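Local coordinates for protein superoxide dismutase [Fe] (Methanothermobacter thermautotrophicus, PDB 1MA1) that destroys superoxide radicals, converting them into hydrogen peroxide and oxygen, as a homotetramer with one iron ion per subunit, at residues 31-36 / 170-175; 39-44 / 150-155; 85-90 / 198-203. All coordinates share one frame; numbering follows the deposited sequence.

Interaction 1 of 3, residues 31-36 / 170-175; sequences TIHHQK and EHAYYI. With FE (Fe (III) ion), chain G.
His33 and His171 form a buried metal-site contact between the two parts of the iron/manganese superoxide dismutase fold. His33 belongs to helix 27-57 of the alpha-hairpin domain. His171 sits in the C-terminal domain, in the turns that lead to helix 174-177. Both imidazoles bind the iron(III) ion. His33 NE2 is 2.1 Å from the iron, and His171 NE2 is also 2.1 Å from the iron. His81, Asp167 and water 2 complete five ligands. The angle from His33 NE2 through the iron to water 2 is about 170°, so these two stand on opposite sides of the metal, as the axial ligands do in this family. The two side chains cross at about a right angle. Their ring planes are 57° apart, an oblique meeting, and His171 CD2 lies over one face of the His33 ring. His33 CG stands opposite its backbone N (chi1 -166°), which carries the ring from the helix to the iron. Water 1 sits at the ND1 edge of that ring, in its plane, and accepts from His33 ND1 at 2.7 Å. It also donates to Ala172 O at 2.9 Å. Together the metal bond and the water bridge should limit rotation of the imidazole. Ala172 CB packs by His33 CE1. The backbone N of His171 is hydrogen-bonded to Glu170 OE1 of the second subunit, and Glu170 OE1 of this chain takes the matching bond, so the loop carrying the ligand is joined to the assembly. Away from the iron, one apolar contact joins the same segments: Ile32 CG2 meets Ile175 CD1 at 3.6 Å.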
# COMPACT_ATOMS: atom_id res chain seq x y z
N THR A 31 21.17 -15.41 13.63
CA THR A 31 21.60 -16.37 12.64
C THR A 31 20.50 -16.63 11.62
O THR A 31 20.75 -16.66 10.41
CB THR A 31 21.97 -17.68 13.30
OG1 THR A 31 23.03 -17.43 14.22
CG2 THR A 31 22.40 -18.70 12.26
N ILE A 32 19.29 -16.82 12.10
CA ILE A 32 18.20 -17.10 11.20
C ILE A 32 17.69 -15.85 10.42
O ILE A 32 17.31 -15.98 9.25
CB ILE A 32 17.05 -17.85 11.96
CG1 ILE A 32 15.77 -17.84 11.14
CG2 ILE A 32 16.85 -17.25 13.33
CD1 ILE A 32 14.62 -18.59 11.78
N HIS A 33 17.70 -14.67 11.05
CA HIS A 33 17.39 -13.42 10.35
C HIS A 33 18.31 -13.29 9.16
O HIS A 33 17.87 -13.00 8.04
CB HIS A 33 17.59 -12.20 11.29
CG HIS A 33 16.99 -10.91 10.80
ND1 HIS A 33 16.83 -9.82 11.62
CD2 HIS A 33 16.49 -10.53 9.59
CE1 HIS A 33 16.26 -8.83 10.96
NE2 HIS A 33 16.04 -9.23 9.72
N HIS A 34 19.61 -13.52 9.40
CA HIS A 34 20.62 -13.33 8.37
C HIS A 34 20.53 -14.41 7.31
O HIS A 34 20.53 -14.12 6.12
CB HIS A 34 22.01 -13.35 8.98
CG HIS A 34 23.11 -13.12 8.00
ND1 HIS A 34 24.17 -13.99 7.84
CD2 HIS A 34 23.32 -12.11 7.11
CE1 HIS A 34 24.98 -13.53 6.90
NE2 HIS A 34 24.48 -12.39 6.45
N GLN A 35 20.43 -15.66 7.74
CA GLN A 35 20.73 -16.77 6.84
C GLN A 35 19.50 -17.27 6.14
O GLN A 35 19.61 -17.90 5.09
CB GLN A 35 21.37 -17.93 7.59
CG GLN A 35 22.57 -17.52 8.37
CD GLN A 35 23.54 -18.65 8.51
OE1 GLN A 35 23.15 -19.82 8.58
NE2 GLN A 35 24.84 -18.31 8.55
N LYS A 36 18.34 -17.01 6.73
CA LYS A 36 17.08 -17.39 6.11
C LYS A 36 16.40 -16.23 5.37
O LYS A 36 16.14 -16.32 4.17
CB LYS A 36 16.13 -17.96 7.15
CG LYS A 36 16.65 -19.21 7.80
CD LYS A 36 16.96 -20.25 6.75
CE LYS A 36 17.63 -21.46 7.38
NZ LYS A 36 17.85 -22.55 6.39
N GLU A 170 8.51 -8.91 12.27
CA GLU A 170 8.42 -9.81 13.40
C GLU A 170 9.58 -10.82 13.40
O GLU A 170 10.08 -11.19 14.48
CB GLU A 170 7.06 -10.50 13.41
CG GLU A 170 5.91 -9.50 13.66
CD GLU A 170 4.51 -10.12 13.61
OE1 GLU A 170 4.18 -10.83 12.63
OE2 GLU A 170 3.72 -9.89 14.55
N HIS A 171 10.03 -11.25 12.22
CA HIS A 171 11.15 -12.19 12.18
C HIS A 171 12.41 -11.65 12.85
O HIS A 171 13.31 -12.41 13.21
CB HIS A 171 11.43 -12.73 10.73
CG HIS A 171 11.88 -11.71 9.71
ND1 HIS A 171 11.51 -11.81 8.39
CD2 HIS A 171 12.71 -10.64 9.78
CE1 HIS A 171 12.09 -10.86 7.69
NE2 HIS A 171 12.83 -10.12 8.51
N ALA A 172 12.49 -10.34 13.05
CA ALA A 172 13.72 -9.78 13.59
C ALA A 172 13.82 -9.95 15.12
O ALA A 172 14.89 -9.77 15.69
CB ALA A 172 13.84 -8.29 13.20
N TYR A 173 12.71 -10.29 15.77
CA TYR A 173 12.68 -10.25 17.23
C TYR A 173 11.81 -11.32 17.88
O TYR A 173 11.84 -11.49 19.11
CB TYR A 173 12.24 -8.88 17.71
CG TYR A 173 10.84 -8.46 17.29
CD1 TYR A 173 9.71 -8.94 17.96
CD2 TYR A 173 10.65 -7.56 16.23
CE1 TYR A 173 8.44 -8.53 17.59
CE2 TYR A 173 9.37 -7.14 15.85
CZ TYR A 173 8.28 -7.63 16.53
OH TYR A 173 7.03 -7.19 16.16
N TYR A 174 11.02 -12.03 17.09
CA TYR A 174 10.00 -12.87 17.70
C TYR A 174 10.61 -14.00 18.52
O TYR A 174 10.03 -14.43 19.52
CB TYR A 174 9.04 -13.45 16.66
CG TYR A 174 7.63 -13.52 17.20
CD1 TYR A 174 6.83 -12.37 17.28
CD2 TYR A 174 7.11 -14.73 17.68
CE1 TYR A 174 5.55 -12.42 17.81
CE2 TYR A 174 5.82 -14.79 18.21
CZ TYR A 174 5.05 -13.63 18.27
OH TYR A 174 3.80 -13.65 18.82
N ILE A 175 11.79 -14.46 18.12
CA ILE A 175 12.46 -15.53 18.85
C ILE A 175 12.88 -15.05 20.24
O ILE A 175 12.65 -15.74 21.22
CB ILE A 175 13.71 -16.05 18.07
CG1 ILE A 175 13.27 -16.80 16.81
CG2 ILE A 175 14.52 -16.97 18.94
CD1 ILE A 175 14.41 -17.28 15.95
FE FE G . 14.39 -8.68 8.51
O HOH W 1 17.40 -9.71 14.22
O HOH W 2 13.11 -7.93 7.30

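Interaction 2 of 3, residues 39-44 / 150-155; sequences QAYVDG and EKHNVN
Tyr41 and His152 face each other across backbones well apart, with Tyr41 CA and His152 CA 10.2 Å distant. Segment 39-44 lies on helix 27-57. Segment 150-155 leaves strand 143-150 through a classic beta bulge, with Asn153 and Val154 paired against the single residue Glu150. The side chains close the gap with an edge-to-face aromatic pair beside the active site. The His152 edge points at the Tyr41 face, with planes 77° apart and centroids 4.4 Å apart. NE2 of His152 leads. It lies 3.0 Å above the Tyr41 ring plane, shifted toward the rim near CZ and OH. Tyr41 OH lies in the imidazole plane. CG is anti to the carbonyl carbon in both residues (chi1 -55° and -56°), which turns each ring toward the other. Tyr41 is at the position of the active-site tyrosine of this family, and its ring also meets that of the iron ligand His81. His152 probably takes the place of the active-site glutamine found in many relatives. On its far side ND1 is hydrogen-bonded to Trp132 NE1, and its ring stacks with Trp169. The Trp132 bond probably helps to set how the imidazole is turned. With an alanine in place of Tyr41, the His152 edge would probably lose the ring face it meets, leaving a gap beside the iron ligands. The closest atoms of the pair are Tyr41 CZ and His152 NE2, at 3.1 Å.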
# COMPACT_ATOMS: atom_id res chain seq x y z
N GLN A 39 18.74 -13.88 3.14
CA GLN A 39 19.04 -14.76 2.00
C GLN A 39 17.85 -14.83 1.03
O GLN A 39 18.03 -14.82 -0.18
CB GLN A 39 19.37 -16.16 2.50
CG GLN A 39 19.73 -17.11 1.40
CD GLN A 39 21.03 -16.73 0.72
OE1 GLN A 39 22.08 -16.67 1.34
NE2 GLN A 39 20.96 -16.50 -0.59
N ALA A 40 16.65 -14.88 1.58
CA ALA A 40 15.45 -14.99 0.75
C ALA A 40 15.30 -13.77 -0.19
O ALA A 40 14.82 -13.90 -1.33
CB ALA A 40 14.20 -15.15 1.64
N TYR A 41 15.73 -12.59 0.29
CA TYR A 41 15.66 -11.40 -0.55
C TYR A 41 16.73 -11.39 -1.64
O TYR A 41 16.44 -11.00 -2.77
CB TYR A 41 15.74 -10.12 0.30
CG TYR A 41 14.68 -10.09 1.37
CD1 TYR A 41 13.35 -10.37 1.05
CD2 TYR A 41 15.01 -9.92 2.71
CE1 TYR A 41 12.40 -10.50 2.04
CE2 TYR A 41 14.05 -10.06 3.71
CZ TYR A 41 12.75 -10.35 3.37
OH TYR A 41 11.80 -10.56 4.34
N VAL A 42 17.94 -11.82 -1.31
CA VAL A 42 18.94 -12.12 -2.32
C VAL A 42 18.38 -13.01 -3.41
O VAL A 42 18.46 -12.66 -4.59
CB VAL A 42 20.14 -12.82 -1.73
CG1 VAL A 42 21.07 -13.29 -2.86
CG2 VAL A 42 20.82 -11.89 -0.72
N ASP A 43 17.81 -14.16 -3.04
CA ASP A 43 17.32 -15.09 -4.04
C ASP A 43 16.12 -14.54 -4.78
O ASP A 43 15.98 -14.74 -6.00
CB ASP A 43 16.94 -16.42 -3.40
CG ASP A 43 18.06 -17.01 -2.60
OD1 ASP A 43 19.25 -16.87 -3.01
OD2 ASP A 43 17.75 -17.62 -1.57
N GLY A 44 15.25 -13.84 -4.06
CA GLY A 44 14.09 -13.21 -4.68
C GLY A 44 14.52 -12.28 -5.79
O GLY A 44 14.08 -12.40 -6.94
N GLU A 150 6.86 0.48 5.51
CA GLU A 150 6.13 -0.77 5.59
C GLU A 150 6.71 -1.74 4.60
O GLU A 150 7.22 -1.32 3.56
CB GLU A 150 4.65 -0.57 5.31
CG GLU A 150 4.00 0.27 6.39
CD GLU A 150 2.49 0.24 6.35
OE1 GLU A 150 1.94 -0.04 5.27
OE2 GLU A 150 1.85 0.51 7.39
N LYS A 151 6.63 -3.04 4.91
CA LYS A 151 7.41 -4.03 4.18
C LYS A 151 8.87 -3.57 3.96
O LYS A 151 9.56 -3.23 4.91
CB LYS A 151 6.73 -4.32 2.85
CG LYS A 151 5.45 -5.08 3.02
CD LYS A 151 4.51 -4.89 1.86
CE LYS A 151 5.01 -5.52 0.59
NZ LYS A 151 4.02 -5.34 -0.52
N HIS A 152 9.35 -3.57 2.72
CA HIS A 152 10.68 -3.02 2.49
C HIS A 152 10.67 -1.82 1.53
O HIS A 152 11.73 -1.42 1.05
CB HIS A 152 11.65 -4.06 1.89
CG HIS A 152 11.80 -5.33 2.69
ND1 HIS A 152 12.26 -5.34 3.99
CD2 HIS A 152 11.61 -6.63 2.34
CE1 HIS A 152 12.34 -6.59 4.41
NE2 HIS A 152 11.95 -7.39 3.43
N ASN A 153 9.49 -1.27 1.23
CA ASN A 153 9.33 -0.48 0.01
C ASN A 153 8.05 0.35 -0.02
O ASN A 153 7.65 0.84 -1.07
CB ASN A 153 9.39 -1.41 -1.21
CG ASN A 153 8.28 -2.44 -1.21
OD1 ASN A 153 7.86 -2.96 -0.16
ND2 ASN A 153 7.79 -2.75 -2.40
N VAL A 154 7.41 0.50 1.13
CA VAL A 154 6.19 1.29 1.21
C VAL A 154 6.31 2.49 2.16
O VAL A 154 6.83 2.38 3.25
CB VAL A 154 4.97 0.40 1.63
CG1 VAL A 154 3.70 1.27 1.88
CG2 VAL A 154 4.72 -0.65 0.55
N ASN A 155 5.81 3.63 1.71
CA ASN A 155 6.01 4.91 2.39
C ASN A 155 7.49 5.25 2.50
O ASN A 155 7.96 5.66 3.56
CB ASN A 155 5.37 4.89 3.78
CG ASN A 155 3.92 4.47 3.74
OD1 ASN A 155 3.15 4.91 2.88
ND2 ASN A 155 3.53 3.63 4.69

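Interaction 3 of 3, residues 85-90 / 198-203; sequences WGNMGP and EKRFED
Gly86 and Asn87 meet Arg200 where the second helix of the alpha hairpin, 64-86, ends against helix 194-202 of the C-terminal domain. Trp85 comes first. Its side chain leaves in the direction away from Arg200 and packs instead on His33 and His34 of the first hairpin helix. Gly86 is the last helical residue. Arg200 NH2 lies 3.7 Å from Gly86 C. A side chain at Gly86 would point at the guanidinium group, so the glycine leaves room for it. Asn87 is the first residue to leave the helix, and it makes the polar contact. Arg200 NH1 donates to Asn87 OD1 at 2.9 Å, with an N-H...O angle of 138°. The bond is therefore bent. The acceptor is tilted out of the guanidinium plane, and the amide and guanidinium planes are 63° apart. OD1 also accepts from Val165 N, so two donors grip it and link the helix end to strand 164-167. The Arg200 chain is extended from CG to NE, which lets it span from its own helix to this helix end. The same group also bonds Phe83 O through NH2, Leu163 O through NH1 and Glu196 OE2 through NE, the last a salt bridge. The guanidinium group thus ties three parts of the fold together. Asn87 CB lies alongside, 3.7 Å from Arg200 NH1.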
# COMPACT_ATOMS: atom_id res chain seq x y z
N TRP A 85 22.60 -4.49 9.43
CA TRP A 85 23.75 -5.17 10.01
C TRP A 85 24.86 -4.15 10.26
O TRP A 85 25.57 -4.21 11.27
CB TRP A 85 24.26 -6.25 9.07
CG TRP A 85 23.24 -7.23 8.61
CD1 TRP A 85 23.09 -7.72 7.35
CD2 TRP A 85 22.22 -7.85 9.40
NE1 TRP A 85 22.04 -8.61 7.30
CE2 TRP A 85 21.49 -8.71 8.55
CE3 TRP A 85 21.86 -7.77 10.75
CZ2 TRP A 85 20.42 -9.47 9.00
CZ3 TRP A 85 20.79 -8.53 11.20
CH2 TRP A 85 20.09 -9.37 10.33
N GLY A 86 24.98 -3.22 9.34
CA GLY A 86 26.10 -2.31 9.37
C GLY A 86 26.03 -1.27 10.48
O GLY A 86 27.08 -0.79 10.94
N ASN A 87 24.81 -0.89 10.90
CA ASN A 87 24.70 0.07 11.98
C ASN A 87 24.32 -0.59 13.30
O ASN A 87 23.69 0.02 14.16
CB ASN A 87 23.75 1.24 11.60
CG ASN A 87 22.29 0.82 11.30
OD1 ASN A 87 21.70 1.31 10.33
ND2 ASN A 87 21.70 -0.04 12.14
N MET A 88 24.76 -1.84 13.46
CA MET A 88 24.88 -2.46 14.78
C MET A 88 26.29 -2.98 15.04
O MET A 88 27.07 -3.18 14.12
CB MET A 88 23.88 -3.62 14.94
CG MET A 88 22.42 -3.24 14.79
SD MET A 88 21.27 -4.61 15.16
CE MET A 88 21.34 -5.53 13.66
N GLY A 89 26.60 -3.20 16.31
CA GLY A 89 27.79 -3.93 16.67
C GLY A 89 27.78 -4.33 18.14
O GLY A 89 26.80 -4.06 18.85
N PRO A 90 28.85 -4.97 18.63
CA PRO A 90 29.00 -5.37 20.04
C PRO A 90 28.65 -4.24 21.01
O PRO A 90 29.06 -3.09 20.82
CB PRO A 90 30.48 -5.74 20.12
CG PRO A 90 30.78 -6.24 18.78
CD PRO A 90 30.09 -5.24 17.89
N GLU A 198 27.37 7.96 11.74
CA GLU A 198 28.16 9.18 11.58
C GLU A 198 28.89 9.23 10.25
O GLU A 198 28.85 10.24 9.57
CB GLU A 198 29.16 9.30 12.72
CG GLU A 198 28.57 9.86 14.02
CD GLU A 198 29.44 9.59 15.23
OE1 GLU A 198 30.69 9.62 15.12
OE2 GLU A 198 28.87 9.36 16.32
N LYS A 199 29.55 8.14 9.88
CA LYS A 199 30.26 8.08 8.62
C LYS A 199 29.30 8.26 7.45
O LYS A 199 29.52 9.10 6.58
CB LYS A 199 30.99 6.76 8.49
CG LYS A 199 31.81 6.64 7.21
CD LYS A 199 32.49 5.26 7.12
CE LYS A 199 33.21 5.06 5.80
NZ LYS A 199 33.95 3.75 5.76
N ARG A 200 28.23 7.48 7.42
CA ARG A 200 27.20 7.62 6.40
C ARG A 200 26.73 9.07 6.25
O ARG A 200 26.52 9.56 5.14
CB ARG A 200 25.99 6.75 6.73
CG ARG A 200 26.30 5.26 6.83
CD ARG A 200 25.10 4.47 7.31
NE ARG A 200 25.37 3.04 7.31
CZ ARG A 200 24.51 2.13 7.74
NH1 ARG A 200 23.33 2.51 8.20
NH2 ARG A 200 24.83 0.84 7.72
N PHE A 201 26.56 9.75 7.37
CA PHE A 201 25.96 11.07 7.36
C PHE A 201 26.93 12.05 6.74
O PHE A 201 26.52 13.03 6.12
CB PHE A 201 25.62 11.51 8.80
CG PHE A 201 24.96 12.86 8.88
CD1 PHE A 201 23.90 13.19 8.04
CD2 PHE A 201 25.38 13.80 9.81
CE1 PHE A 201 23.27 14.46 8.13
CE2 PHE A 201 24.77 15.06 9.91
CZ PHE A 201 23.71 15.39 9.06
N GLU A 202 28.22 11.79 6.89
CA GLU A 202 29.23 12.72 6.40
C GLU A 202 29.35 12.67 4.88
O GLU A 202 29.71 13.67 4.25
CB GLU A 202 30.59 12.40 7.02
CG GLU A 202 30.55 12.25 8.53
CD GLU A 202 31.66 13.01 9.25
OE1 GLU A 202 31.98 12.63 10.40
OE2 GLU A 202 32.21 13.98 8.67
N ASP A 203 29.04 11.52 4.29
CA ASP A 203 29.17 11.38 2.85
C ASP A 203 27.99 11.94 2.09
O ASP A 203 27.91 11.78 0.88
CB ASP A 203 29.35 9.91 2.45
CG ASP A 203 30.47 9.23 3.19
OD1 ASP A 203 31.50 9.90 3.46
OD2 ASP A 203 30.30 8.02 3.49

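The three contacts join the alpha hairpin to the C-terminal domain at different depths from the iron. Interaction 1 supplies two ligands. Interaction 2 forms the next layer: its centre is about 14 Å from that of interaction 1. At its nearest atom the side chain of Tyr41 is about 5 Å from the bound iron(III) ion. Both use helix 27-57, and they touch where Tyr41 OH packs 3.4 Å from His171 CE1. Interaction 3 lies farther out. The side chain of Asn87 is about 12 Å from the bound iron(III) ion at its nearest atom. Its segment 85-90 still reaches the site through Trp85, whose CH2 is 3.5 Å from His33 CG. Interactions 2 and 3 lie on opposite sides of the chain centre, their own centres about 21 Å apart.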